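Local coordinates for putative uncharacterized protein (Xanthomonas oryzae pv. oryzae, PDB 4KL0) that binds calcium and belongs to the nucleoside hydrolase family, so it may hydrolyse N-glycosyl bonds, though its actual function as a bacterial effector is not established, at residues E18-R23 with Q53-L58; D39-V44 with L316-T321; M72-A77 with V94-D99; V256-L261 with A306-V311; L332-T337 with A353-P358. One frame throughout, in Å; residues are numbered along the deposited sequence.

Contact 1: residues E18-R23 with Q53-L58; sequences ELRLHR and QADGFL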
# COMPACT_ATOMS: atom_id res chain seq x y z
N GLU A 18 -11.91 -11.57 -16.55
CA GLU A 18 -12.99 -10.64 -16.25
C GLU A 18 -12.52 -9.21 -15.99
O GLU A 18 -13.11 -8.23 -16.45
CB GLU A 18 -13.82 -11.16 -15.05
CG GLU A 18 -14.96 -10.20 -14.67
CD GLU A 18 -15.68 -10.59 -13.36
OE1 GLU A 18 -15.27 -11.59 -12.69
OE2 GLU A 18 -16.67 -9.88 -13.02
N LEU A 19 -11.44 -9.06 -15.22
CA LEU A 19 -10.93 -7.72 -15.01
C LEU A 19 -10.49 -7.11 -16.34
O LEU A 19 -10.68 -5.91 -16.59
CB LEU A 19 -9.73 -7.75 -14.05
CG LEU A 19 -8.98 -6.42 -13.95
CD1 LEU A 19 -9.83 -5.26 -13.40
CD2 LEU A 19 -7.74 -6.61 -13.11
N ARG A 20 -9.93 -7.95 -17.20
CA ARG A 20 -9.37 -7.46 -18.46
C ARG A 20 -10.44 -6.89 -19.40
O ARG A 20 -10.12 -6.12 -20.31
CB ARG A 20 -8.53 -8.54 -19.15
CG ARG A 20 -7.05 -8.55 -18.65
CD ARG A 20 -6.40 -9.87 -18.82
NE ARG A 20 -4.95 -9.76 -18.65
CZ ARG A 20 -4.13 -10.75 -18.98
NH1 ARG A 20 -4.63 -11.89 -19.45
NH2 ARG A 20 -2.82 -10.60 -18.85
N LEU A 21 -11.71 -7.21 -19.19
CA LEU A 21 -12.76 -6.58 -20.00
C LEU A 21 -12.91 -5.09 -19.71
O LEU A 21 -13.56 -4.36 -20.50
CB LEU A 21 -14.12 -7.26 -19.76
CG LEU A 21 -14.15 -8.74 -20.13
CD1 LEU A 21 -15.38 -9.40 -19.48
CD2 LEU A 21 -14.13 -8.90 -21.66
N HIS A 22 -12.31 -4.62 -18.61
CA HIS A 22 -12.57 -3.29 -18.12
C HIS A 22 -11.33 -2.43 -18.22
O HIS A 22 -11.22 -1.44 -17.46
CB HIS A 22 -12.97 -3.34 -16.63
CG HIS A 22 -14.30 -3.99 -16.37
ND1 HIS A 22 -14.59 -5.29 -16.71
CD2 HIS A 22 -15.41 -3.51 -15.75
CE1 HIS A 22 -15.83 -5.58 -16.35
NE2 HIS A 22 -16.35 -4.52 -15.76
N ARG A 23 -10.38 -2.79 -19.09
CA ARG A 23 -9.16 -1.99 -19.27
C ARG A 23 -9.58 -0.62 -19.71
O ARG A 23 -10.50 -0.49 -20.54
CB ARG A 23 -8.20 -2.53 -20.35
CG ARG A 23 -7.54 -3.86 -20.09
CD ARG A 23 -6.56 -4.12 -21.22
NE ARG A 23 -5.72 -5.29 -20.99
CZ ARG A 23 -5.99 -6.51 -21.42
NH1 ARG A 23 -7.09 -6.76 -22.11
NH2 ARG A 23 -5.14 -7.51 -21.19
N GLN A 53 0.14 -2.86 -14.49
CA GLN A 53 0.84 -2.11 -15.53
C GLN A 53 0.94 -2.95 -16.79
O GLN A 53 0.65 -2.46 -17.90
CB GLN A 53 2.25 -1.72 -15.05
CG GLN A 53 3.00 -0.87 -16.05
CD GLN A 53 4.02 0.02 -15.41
OE1 GLN A 53 3.83 0.50 -14.26
NE2 GLN A 53 5.16 0.23 -16.11
N ALA A 54 1.36 -4.20 -16.65
CA ALA A 54 1.45 -5.07 -17.83
C ALA A 54 0.11 -5.15 -18.57
O ALA A 54 0.08 -5.24 -19.81
CB ALA A 54 1.90 -6.49 -17.42
N ASP A 55 -0.99 -5.09 -17.84
CA ASP A 55 -2.32 -5.13 -18.46
C ASP A 55 -2.95 -3.77 -18.84
O ASP A 55 -4.10 -3.75 -19.31
CB ASP A 55 -3.31 -5.94 -17.61
CG ASP A 55 -2.98 -7.43 -17.59
OD1 ASP A 55 -2.19 -7.88 -18.49
OD2 ASP A 55 -3.49 -8.17 -16.69
N GLY A 56 -2.23 -2.69 -18.64
CA GLY A 56 -2.67 -1.40 -19.16
C GLY A 56 -3.63 -0.62 -18.27
O GLY A 56 -4.30 0.32 -18.75
N PHE A 57 -3.68 -0.96 -16.98
CA PHE A 57 -4.53 -0.19 -16.05
C PHE A 57 -3.83 1.04 -15.50
O PHE A 57 -4.46 2.06 -15.25
CB PHE A 57 -4.98 -1.10 -14.90
CG PHE A 57 -6.04 -2.07 -15.29
CD1 PHE A 57 -7.38 -1.76 -15.13
CD2 PHE A 57 -5.71 -3.28 -15.90
CE1 PHE A 57 -8.36 -2.63 -15.54
CE2 PHE A 57 -6.67 -4.18 -16.29
CZ PHE A 57 -8.01 -3.86 -16.11
N LEU A 58 -2.53 0.92 -15.29
CA LEU A 58 -1.77 1.99 -14.69
C LEU A 58 -0.37 1.99 -15.23
O LEU A 58 0.08 1.00 -15.85
CB LEU A 58 -1.75 1.84 -13.16
CG LEU A 58 -1.03 0.62 -12.55
CD1 LEU A 58 0.43 0.86 -12.49
CD2 LEU A 58 -1.51 0.35 -11.12
O HOH W 1 -2.32 -6.79 -21.33
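Asp55 and Phe57 take most of the grip here, one by charge and one by packing. The carboxylate of Asp55 receives the guanidinium of Arg20 in a salt bridge: Arg20 NH2 lies 2.8 Å from Asp55 OD1, in a bond of 154° that reaches the oxygen on its syn side, while Arg20 NE gives OD2 a weak second bond. The two planes stand 63° apart, so the pair is twisted rather than flat. Arg23 takes the backbone instead, its NE donating to Asp55 O at 2.8 Å with the carbonyl oxygen close to the guanidinium plane. A water accepts from Arg23 NH2 and donates to Asp55 OD1, bridging two opposite charges 4.0 Å apart, beyond a direct salt bridge. Gly56, at positive phi, closes the C-terminal end of helix 41-54 in a Schellman motif, and the chain turns there so that the end of the Phe57 side chain reaches the end of helix 10-20. Leu19 O lies at the edge of the Phe57 ring, near its plane and 3.4 Å from CZ. Leu19 CG stands anti to its own nitrogen (chi1 170°), which brings CG and CD1 against Phe57 CZ, CG at 3.5 Å. Further out, Gln51 NE2 donates to Asp55 OD2, giving this carboxylate a partner from the last turns of helix 41-54, and Leu52 touches both Leu19 and Phe57.

Contact 2: residues D39-V44 with L316-T321; sequences DPDDVV and LYDPLT. With CA (calcium ion), chain B.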
# COMPACT_ATOMS: atom_id res chain seq x y z
N ASP A 39 6.76 -4.41 6.86
CA ASP A 39 5.75 -5.48 6.81
C ASP A 39 5.65 -5.90 5.33
O ASP A 39 6.35 -5.33 4.50
CB ASP A 39 4.42 -5.02 7.40
CG ASP A 39 3.78 -3.81 6.69
OD1 ASP A 39 3.99 -3.59 5.47
OD2 ASP A 39 3.04 -3.07 7.41
N PRO A 40 4.82 -6.89 4.96
CA PRO A 40 4.78 -7.26 3.54
C PRO A 40 4.00 -6.37 2.62
O PRO A 40 4.18 -6.46 1.40
CB PRO A 40 4.04 -8.64 3.54
CG PRO A 40 3.91 -9.04 5.02
CD PRO A 40 3.98 -7.77 5.81
N ASP A 41 3.15 -5.51 3.17
CA ASP A 41 2.06 -4.87 2.41
C ASP A 41 2.52 -4.07 1.21
O ASP A 41 1.93 -4.17 0.13
CB ASP A 41 1.39 -3.88 3.31
CG ASP A 41 0.37 -4.50 4.12
OD1 ASP A 41 0.74 -5.20 5.12
OD2 ASP A 41 -0.81 -4.24 3.79
N ASP A 42 3.51 -3.19 1.40
CA ASP A 42 3.90 -2.33 0.29
C ASP A 42 4.44 -3.14 -0.86
O ASP A 42 4.17 -2.82 -2.03
CB ASP A 42 4.89 -1.24 0.77
CG ASP A 42 4.32 -0.37 1.88
OD1 ASP A 42 4.02 0.79 1.58
OD2 ASP A 42 4.15 -0.87 3.06
N VAL A 43 5.24 -4.16 -0.54
CA VAL A 43 5.83 -4.96 -1.62
C VAL A 43 4.82 -5.83 -2.33
O VAL A 43 4.93 -6.01 -3.55
CB VAL A 43 7.05 -5.73 -1.12
CG1 VAL A 43 7.53 -6.75 -2.19
CG2 VAL A 43 8.15 -4.68 -0.80
N VAL A 44 3.78 -6.32 -1.62
CA VAL A 44 2.68 -6.97 -2.32
C VAL A 44 2.02 -5.96 -3.28
O VAL A 44 1.67 -6.32 -4.43
CB VAL A 44 1.60 -7.53 -1.34
CG1 VAL A 44 0.50 -8.25 -2.18
CG2 VAL A 44 2.29 -8.52 -0.36
N LEU A 316 -4.23 -7.62 3.78
CA LEU A 316 -3.50 -6.90 2.70
C LEU A 316 -4.02 -5.45 2.53
O LEU A 316 -4.74 -5.10 1.58
CB LEU A 316 -3.59 -7.66 1.35
CG LEU A 316 -2.83 -8.98 1.32
CD1 LEU A 316 -3.03 -9.78 -0.02
CD2 LEU A 316 -1.34 -8.74 1.70
N TYR A 317 -3.62 -4.56 3.42
CA TYR A 317 -4.23 -3.25 3.42
C TYR A 317 -3.84 -2.44 2.21
O TYR A 317 -4.66 -1.83 1.55
CB TYR A 317 -3.76 -2.44 4.66
CG TYR A 317 -3.92 -3.17 5.97
CD1 TYR A 317 -5.13 -3.18 6.63
CD2 TYR A 317 -2.83 -3.83 6.55
CE1 TYR A 317 -5.28 -3.85 7.85
CE2 TYR A 317 -2.96 -4.51 7.76
CZ TYR A 317 -4.18 -4.51 8.39
OH TYR A 317 -4.31 -5.17 9.61
N ASP A 318 -2.56 -2.44 1.92
CA ASP A 318 -2.09 -1.58 0.85
C ASP A 318 -2.49 -2.07 -0.56
O ASP A 318 -2.83 -1.25 -1.44
CB ASP A 318 -0.58 -1.39 0.97
CG ASP A 318 -0.19 -0.59 2.19
OD1 ASP A 318 -1.05 0.01 2.85
OD2 ASP A 318 1.02 -0.50 2.51
N PRO A 319 -2.44 -3.38 -0.81
CA PRO A 319 -2.89 -3.83 -2.14
C PRO A 319 -4.34 -3.50 -2.35
O PRO A 319 -4.69 -3.11 -3.47
CB PRO A 319 -2.74 -5.34 -2.03
CG PRO A 319 -1.55 -5.50 -1.17
CD PRO A 319 -1.72 -4.45 -0.09
N LEU A 320 -5.18 -3.63 -1.33
CA LEU A 320 -6.56 -3.27 -1.51
C LEU A 320 -6.73 -1.79 -1.80
O LEU A 320 -7.64 -1.39 -2.51
CB LEU A 320 -7.38 -3.65 -0.27
CG LEU A 320 -7.59 -5.16 -0.18
CD1 LEU A 320 -8.08 -5.53 1.26
CD2 LEU A 320 -8.63 -5.63 -1.20
N THR A 321 -5.89 -0.95 -1.20
CA THR A 321 -5.95 0.50 -1.45
C THR A 321 -5.69 0.80 -2.92
O THR A 321 -6.39 1.60 -3.53
CB THR A 321 -4.94 1.23 -0.54
OG1 THR A 321 -5.29 0.92 0.82
CG2 THR A 321 -4.98 2.72 -0.72
CA CA B . 2.47 0.75 3.93
O HOH W 2 2.15 -1.15 5.49
O HOH W 3 -0.01 0.95 4.96
O HOH W 4 2.46 1.85 6.28
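The calcium site is built where the N-terminal ends of helices 41-54 and 317-325 meet, and Asp42 and Asp318 bring one carboxylate each to the ion. Asp42 chelates with both oxygens, OD2 at 2.5 Å and OD1 at 2.8 Å from the calcium, whereas Asp318 binds through OD2 alone, at 2.4 Å. Their carboxylate planes are 79° apart. Three waters, Asp35 and Ile151 O complete the shell; one of the waters donates to Asp318 OD1, and Thr34 OG1 is hydrogen-bonded to Asp42 OD1. Asp41 points the other way, to the second helix: its OD2 accepts from Asp318 N at 3.1 Å, nearly straight at 169° and on the anti lone pair, with a weaker bond from Tyr317 N. That tie positions the backbone of a metal ligand. Behind it, Val44 CG1 packs on Pro319 CG at 3.6 Å. Helices 236-243 and 248-269 cover Val44, while Tyr317 and Asp318 lie against Met178 of strand 172-178.

Contact 3: residues M72-A77 with V94-D99; sequences MRSQRA and VARGQD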
# COMPACT_ATOMS: atom_id res chain seq x y z
N MET A 72 17.43 5.78 6.85
CA MET A 72 16.44 4.67 6.80
C MET A 72 15.59 4.80 5.55
O MET A 72 15.28 3.77 4.87
CB MET A 72 15.54 4.70 8.02
CG MET A 72 14.46 3.58 8.08
SD MET A 72 15.14 1.82 7.89
CE MET A 72 15.97 1.63 9.39
N ARG A 73 15.12 6.02 5.26
CA ARG A 73 14.30 6.22 4.06
C ARG A 73 15.08 5.83 2.83
O ARG A 73 14.56 5.25 1.89
CB ARG A 73 13.77 7.67 3.98
CG ARG A 73 12.89 8.00 5.15
CD ARG A 73 12.16 9.36 4.87
NE ARG A 73 13.09 10.47 4.53
CZ ARG A 73 13.69 11.27 5.43
NH1 ARG A 73 13.58 11.07 6.74
NH2 ARG A 73 14.46 12.26 4.98
N SER A 74 16.38 6.07 2.84
CA SER A 74 17.17 5.60 1.68
C SER A 74 17.25 4.09 1.58
O SER A 74 17.15 3.54 0.48
CB SER A 74 18.59 6.21 1.71
OG SER A 74 18.51 7.62 1.38
N GLN A 75 17.37 3.40 2.73
CA GLN A 75 17.40 1.93 2.70
C GLN A 75 16.06 1.41 2.13
O GLN A 75 16.04 0.50 1.32
CB GLN A 75 17.66 1.33 4.10
CG GLN A 75 18.92 1.80 4.79
CD GLN A 75 20.11 1.73 3.86
OE1 GLN A 75 20.37 0.70 3.21
NE2 GLN A 75 20.84 2.87 3.74
N ARG A 76 14.95 1.99 2.57
CA ARG A 76 13.66 1.58 2.05
C ARG A 76 13.54 1.86 0.57
O ARG A 76 13.03 1.01 -0.16
CB ARG A 76 12.52 2.26 2.83
CG ARG A 76 12.45 1.92 4.27
CD ARG A 76 11.13 2.48 4.89
NE ARG A 76 11.23 2.55 6.35
CZ ARG A 76 11.22 1.51 7.17
NH1 ARG A 76 11.12 0.23 6.69
NH2 ARG A 76 11.32 1.72 8.49
N ALA A 77 14.05 3.01 0.11
CA ALA A 77 13.96 3.36 -1.29
C ALA A 77 14.82 2.40 -2.14
O ALA A 77 14.43 2.00 -3.21
CB ALA A 77 14.43 4.83 -1.50
N VAL A 94 12.39 6.04 -8.25
CA VAL A 94 12.24 5.97 -6.80
C VAL A 94 13.08 7.06 -6.14
O VAL A 94 14.33 7.20 -6.39
CB VAL A 94 12.65 4.61 -6.26
CG1 VAL A 94 12.44 4.52 -4.77
CG2 VAL A 94 11.89 3.48 -7.00
N ALA A 95 12.44 7.77 -5.22
CA ALA A 95 13.12 8.84 -4.50
C ALA A 95 12.88 8.75 -2.97
O ALA A 95 11.78 8.34 -2.54
CB ALA A 95 12.62 10.17 -5.01
N ARG A 96 13.88 9.12 -2.16
CA ARG A 96 13.72 9.25 -0.73
C ARG A 96 12.88 10.50 -0.41
O ARG A 96 13.19 11.60 -0.90
CB ARG A 96 15.13 9.44 -0.12
CG ARG A 96 15.13 10.04 1.23
CD ARG A 96 16.51 10.09 1.85
NE ARG A 96 17.21 11.34 1.73
CZ ARG A 96 18.52 11.43 1.96
NH1 ARG A 96 19.14 12.61 1.86
NH2 ARG A 96 19.20 10.32 2.29
N GLY A 97 11.90 10.38 0.49
CA GLY A 97 11.13 11.51 0.95
C GLY A 97 11.89 12.40 1.92
O GLY A 97 13.05 12.13 2.26
N GLN A 98 11.26 13.47 2.35
CA GLN A 98 11.91 14.43 3.26
C GLN A 98 11.78 14.13 4.77
O GLN A 98 10.99 13.28 5.22
CB GLN A 98 11.38 15.83 2.95
CG GLN A 98 9.98 16.04 3.48
CD GLN A 98 9.44 17.45 3.25
OE1 GLN A 98 9.16 18.19 4.22
NE2 GLN A 98 9.28 17.82 1.99
N ASP A 99 12.55 14.84 5.59
CA ASP A 99 12.50 14.66 7.02
C ASP A 99 11.15 15.04 7.62
O ASP A 99 10.46 15.93 7.13
CB ASP A 99 13.56 15.55 7.66
CG ASP A 99 14.97 14.94 7.63
OD1 ASP A 99 15.14 13.72 7.32
OD2 ASP A 99 15.94 15.70 7.94
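Helix 72-77 runs antiparallel to strand 94-96, the axes 168° apart in direction and 7.7 Å at closest approach. Arg73 makes most of the polar bonds. Its chain bends at chi3 (-54°), which swings the guanidinium beyond the strand end and over the peptide that follows it. Arg73 NE donates to Gly97 O at 2.8 Å, arriving well above the carbonyl plane, and Arg73 NH2 adds a weak bond to the same oxygen. End-on, NH1 and NH2 then close on a single oxygen, Asp99 OD1, at 3.1 and 2.8 Å from those two nitrogens; the carboxylate stands almost perpendicular to the guanidinium. Gln98 O sits over the centre of one guanidinium face, 3.4 Å above it. The elements are those of a beta-alpha-beta unit, strand 58-65, helix 70-86 and strand 93-96, in the Rossmann-like sheet of this fold, with 93-96 as its outermost strand on that side. Arg96, bent at its own chi3, reaches over to the helix, where its NH2 donates to Ser74 OG at 2.9 Å, while its CG packs on Arg73 CB. Farther down, Ala77 CB rests on Val94 CG1 at 3.8 Å, an apolar patch that Val65 of the neighbouring strand adjoins. Arg73 NH1 also reaches Gly68 O in the turn before the helix, and Gln98 N is held by Asp156 OD1.

Contact 4: residues V256-L261 with A306-V311; sequences VQKNAL and AIWPQV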
# COMPACT_ATOMS: atom_id res chain seq x y z
N VAL A 256 9.05 -12.80 4.68
CA VAL A 256 8.75 -11.71 5.63
C VAL A 256 7.43 -11.94 6.39
O VAL A 256 7.32 -11.68 7.61
CB VAL A 256 8.77 -10.29 4.95
CG1 VAL A 256 10.10 -10.04 4.44
CG2 VAL A 256 7.76 -10.19 3.91
N GLN A 257 6.41 -12.42 5.69
CA GLN A 257 5.16 -12.64 6.39
C GLN A 257 5.31 -13.78 7.39
O GLN A 257 4.87 -13.70 8.55
CB GLN A 257 4.01 -12.89 5.43
CG GLN A 257 2.74 -13.28 6.16
CD GLN A 257 2.12 -12.16 6.94
OE1 GLN A 257 1.33 -11.36 6.40
NE2 GLN A 257 2.50 -12.04 8.21
N LYS A 258 5.95 -14.85 6.96
CA LYS A 258 6.04 -15.99 7.87
C LYS A 258 6.91 -15.62 9.08
O LYS A 258 6.52 -15.93 10.20
CB LYS A 258 6.51 -17.24 7.09
CG LYS A 258 6.57 -18.50 7.91
CD LYS A 258 7.02 -19.62 6.99
CE LYS A 258 7.30 -20.84 7.83
NZ LYS A 258 8.02 -21.84 6.98
N ASN A 259 8.03 -14.94 8.89
CA ASN A 259 8.89 -14.62 10.03
C ASN A 259 8.26 -13.57 10.96
O ASN A 259 8.34 -13.70 12.20
CB ASN A 259 10.33 -14.31 9.59
CG ASN A 259 10.98 -15.50 8.83
OD1 ASN A 259 10.79 -16.68 9.20
ND2 ASN A 259 11.75 -15.18 7.77
N ALA A 260 7.61 -12.53 10.40
CA ALA A 260 6.86 -11.57 11.23
C ALA A 260 5.85 -12.29 12.13
O ALA A 260 5.71 -12.00 13.36
CB ALA A 260 6.13 -10.53 10.33
N LEU A 261 5.15 -13.26 11.57
CA LEU A 261 4.11 -13.92 12.32
C LEU A 261 4.72 -14.86 13.40
O LEU A 261 4.19 -14.98 14.52
CB LEU A 261 3.22 -14.68 11.38
CG LEU A 261 1.93 -14.99 12.10
CD1 LEU A 261 1.18 -13.69 12.49
CD2 LEU A 261 1.08 -15.90 11.22
N ALA A 306 3.85 -25.63 13.84
CA ALA A 306 2.52 -26.18 14.00
C ALA A 306 1.41 -25.16 13.98
O ALA A 306 0.23 -25.51 13.92
CB ALA A 306 2.43 -27.10 15.25
N ILE A 307 1.77 -23.87 14.06
CA ILE A 307 0.80 -22.77 14.00
C ILE A 307 0.56 -22.22 12.56
O ILE A 307 -0.60 -21.99 12.15
CB ILE A 307 1.24 -21.61 14.92
CG1 ILE A 307 1.15 -22.05 16.38
CG2 ILE A 307 0.36 -20.39 14.65
CD1 ILE A 307 -0.30 -22.26 16.83
N TRP A 308 1.65 -22.02 11.82
CA TRP A 308 1.60 -21.58 10.40
C TRP A 308 0.47 -22.26 9.63
O TRP A 308 -0.42 -21.59 9.08
CB TRP A 308 2.95 -21.76 9.71
CG TRP A 308 3.08 -21.16 8.28
CD1 TRP A 308 3.53 -21.81 7.16
CD2 TRP A 308 2.77 -19.81 7.86
NE1 TRP A 308 3.52 -20.95 6.07
CE2 TRP A 308 3.07 -19.71 6.48
CE3 TRP A 308 2.28 -18.67 8.53
CZ2 TRP A 308 2.89 -18.53 5.75
CZ3 TRP A 308 2.11 -17.49 7.80
CH2 TRP A 308 2.40 -17.43 6.44
N PRO A 309 0.41 -23.63 9.68
CA PRO A 309 -0.71 -24.29 8.98
C PRO A 309 -2.11 -23.94 9.47
O PRO A 309 -3.10 -24.06 8.75
CB PRO A 309 -0.44 -25.79 9.23
CG PRO A 309 1.01 -25.90 9.50
CD PRO A 309 1.36 -24.60 10.24
N GLN A 310 -2.26 -23.56 10.72
CA GLN A 310 -3.63 -23.23 11.14
C GLN A 310 -4.07 -21.81 10.77
O GLN A 310 -5.28 -21.44 10.85
CB GLN A 310 -3.76 -23.39 12.66
CG GLN A 310 -3.75 -24.84 13.13
CD GLN A 310 -4.09 -24.87 14.58
OE1 GLN A 310 -5.13 -24.33 14.98
NE2 GLN A 310 -3.18 -25.36 15.40
N VAL A 311 -3.10 -20.98 10.40
CA VAL A 311 -3.46 -19.59 10.11
C VAL A 311 -4.26 -19.57 8.82
O VAL A 311 -3.89 -20.27 7.86
CB VAL A 311 -2.21 -18.71 9.99
CG1 VAL A 311 -2.59 -17.36 9.37
CG2 VAL A 311 -1.58 -18.55 11.38
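Trp308, Lys258 and Leu261 make up most of this contact, and no hydrogen bond crosses it. The indole lies under the aliphatic chain of Lys258, which is fully extended from a CG anti to its backbone nitrogen (chi1 -177°) and runs across one face of the ring. Lys258 CG sits 3.9 Å above the indole plane near its centre, and Lys258 CD makes a CH-pi contact, 4.0 Å from the centroid of the five-membered ring and 15° off its normal. Leu261 comes to the edge instead: its CD2 is 3.9 Å from Trp308 CZ3, in the ring plane, and also meets Val311 CG2 at 3.8 Å, where the two side chains reach tip to tip. The indole nitrogen NE1 is satisfied from elsewhere, by Glu240 OE2. Phe304 and Phe285 adjoin the same helix face. This is apolar packing of a long helix, 248-269, against the short 3-10 turn at 308-310, which follows helix 304-307.

Contact 5: residues L332-T337 with A353-P358; sequences LLFQPT and AEVVRP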
# COMPACT_ATOMS: atom_id res chain seq x y z
N LEU A 332 -15.25 -3.56 -9.73
CA LEU A 332 -15.38 -4.97 -9.54
C LEU A 332 -15.64 -5.34 -8.06
O LEU A 332 -16.36 -6.31 -7.78
CB LEU A 332 -14.09 -5.64 -10.00
CG LEU A 332 -14.11 -6.91 -10.83
CD1 LEU A 332 -14.96 -6.71 -12.06
CD2 LEU A 332 -12.67 -7.30 -11.19
N LEU A 333 -15.02 -4.62 -7.13
CA LEU A 333 -14.94 -5.13 -5.76
C LEU A 333 -15.65 -4.27 -4.72
O LEU A 333 -16.02 -4.78 -3.66
CB LEU A 333 -13.46 -5.26 -5.33
CG LEU A 333 -12.54 -6.11 -6.22
CD1 LEU A 333 -11.12 -5.99 -5.65
CD2 LEU A 333 -12.97 -7.58 -6.27
N PHE A 334 -15.78 -2.97 -4.99
CA PHE A 334 -16.15 -2.02 -3.95
C PHE A 334 -17.34 -1.14 -4.29
O PHE A 334 -17.63 -0.84 -5.45
CB PHE A 334 -14.99 -1.07 -3.61
CG PHE A 334 -13.69 -1.74 -3.34
CD1 PHE A 334 -13.47 -2.46 -2.19
CD2 PHE A 334 -12.61 -1.57 -4.23
CE1 PHE A 334 -12.25 -3.08 -1.97
CE2 PHE A 334 -11.37 -2.13 -3.98
CZ PHE A 334 -11.19 -2.90 -2.88
N GLN A 335 -18.02 -0.70 -3.24
CA GLN A 335 -19.07 0.29 -3.37
C GLN A 335 -18.81 1.34 -2.29
O GLN A 335 -19.42 1.28 -1.21
CB GLN A 335 -20.40 -0.40 -3.11
CG GLN A 335 -21.62 0.41 -3.34
CD GLN A 335 -22.88 -0.41 -2.96
OE1 GLN A 335 -23.06 -1.55 -3.43
NE2 GLN A 335 -23.74 0.17 -2.09
N PRO A 336 -17.87 2.28 -2.55
CA PRO A 336 -17.46 3.30 -1.57
C PRO A 336 -18.66 4.11 -1.09
O PRO A 336 -19.61 4.35 -1.85
CB PRO A 336 -16.52 4.21 -2.37
CG PRO A 336 -15.92 3.26 -3.40
CD PRO A 336 -17.11 2.40 -3.81
N THR A 337 -18.63 4.52 0.17
CA THR A 337 -19.73 5.33 0.74
C THR A 337 -19.35 6.81 0.79
O THR A 337 -18.30 7.18 1.32
CB THR A 337 -20.09 4.77 2.17
OG1 THR A 337 -20.55 3.41 2.06
CG2 THR A 337 -21.14 5.67 2.88
N ALA A 353 -18.26 -2.77 5.06
CA ALA A 353 -19.55 -2.89 4.33
C ALA A 353 -19.37 -2.61 2.84
O ALA A 353 -20.09 -3.12 1.96
CB ALA A 353 -20.56 -1.91 4.92
N GLU A 354 -18.37 -1.82 2.56
CA GLU A 354 -18.09 -1.34 1.22
C GLU A 354 -17.27 -2.33 0.40
O GLU A 354 -17.15 -2.15 -0.81
CB GLU A 354 -17.35 0.01 1.29
CG GLU A 354 -18.18 1.19 1.78
CD GLU A 354 -18.46 1.14 3.30
OE1 GLU A 354 -17.66 0.59 4.11
OE2 GLU A 354 -19.53 1.66 3.69
N VAL A 355 -16.64 -3.31 1.02
CA VAL A 355 -16.05 -4.41 0.27
C VAL A 355 -17.15 -5.43 -0.02
O VAL A 355 -17.44 -6.27 0.80
CB VAL A 355 -14.92 -5.11 1.07
CG1 VAL A 355 -14.25 -6.22 0.21
CG2 VAL A 355 -13.88 -4.06 1.49
N VAL A 356 -17.75 -5.31 -1.20
CA VAL A 356 -18.96 -6.10 -1.51
C VAL A 356 -18.67 -7.49 -2.11
O VAL A 356 -19.51 -8.42 -2.03
CB VAL A 356 -19.94 -5.27 -2.34
CG1 VAL A 356 -20.42 -4.05 -1.52
CG2 VAL A 356 -19.29 -4.84 -3.65
N ARG A 357 -17.46 -7.65 -2.64
CA ARG A 357 -17.04 -8.94 -3.17
C ARG A 357 -15.71 -9.44 -2.60
O ARG A 357 -14.72 -9.55 -3.33
CB ARG A 357 -16.94 -8.92 -4.72
CG ARG A 357 -18.19 -8.38 -5.48
CD ARG A 357 -19.36 -9.36 -5.45
NE ARG A 357 -20.53 -8.86 -6.19
CZ ARG A 357 -21.76 -8.73 -5.66
NH1 ARG A 357 -21.99 -9.06 -4.39
NH2 ARG A 357 -22.77 -8.27 -6.41
N PRO A 358 -15.68 -9.81 -1.30
CA PRO A 358 -14.41 -10.18 -0.69
C PRO A 358 -13.76 -11.45 -1.22
O PRO A 358 -12.52 -11.50 -1.22
CB PRO A 358 -14.74 -10.30 0.81
CG PRO A 358 -16.18 -10.59 0.83
CD PRO A 358 -16.81 -9.98 -0.36
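Phe334 and Val355 lie side by side and point the same way, away from the line where their two chains meet. Val355 CG2 approaches the edge of the phenyl ring, 3.9 Å from Phe334 CE1 and in the ring plane, while Leu333 CB covers one face of that ring. On the other side of the strand-like pair, Gln335 and Val356 cross at about a right angle, with Gln335 CB 4.0 Å from Val356 CG1. Between these two layers runs a single antiparallel beta bridge, Phe334 with Val355. Gln335 N donates to Glu354 O at 3.0 Å, nearly straight at 165°, and Val356 N to Leu333 O at 3.1 Å, both in the carbonyl plane of the acceptor. The bridge joins the chain leaving helix 327-333 to the loop that leads into helix 358-372, with Arg357 at that helix's N-cap position. Thr337 and Glu354 also meet crosswise: bent at chi2 (73°), the glutamate turns its carboxylate to the threonine, and Thr337 OG1 donates to Glu354 OE2 at 2.6 Å, close to the carboxylate plane on the anti side. Glu354 OE1 is taken by Gly351 N, so both oxygens are engaged. Phe334 packs further on Leu320, Leu323 and Ala324 of helix 317-325.

How the contacts relate
Contact 2 holds the calcium near the middle of the chain, and the others lie around it. Contacts 1 and 2 share helix 41-54, which carries metal ligand Asp42 at its start and leads into Asp55 just past its end; the two contact centres are 19 Å apart. Contact 4 reaches contact 2 through Pro40, which packs on Gln257 and Val256; Gln257 is about 12 Å from the ion between nearest atoms. Contact 5 touches contact 2, where Phe334 CZ is 3.9 Å from Leu320 O, and contact 1, where Leu332 meets Glu18 and Leu19. Contact 3 does not touch contact 2, though their nearest atoms are about 6 Å apart; its Arg73 side chain is about 13 Å from the calcium.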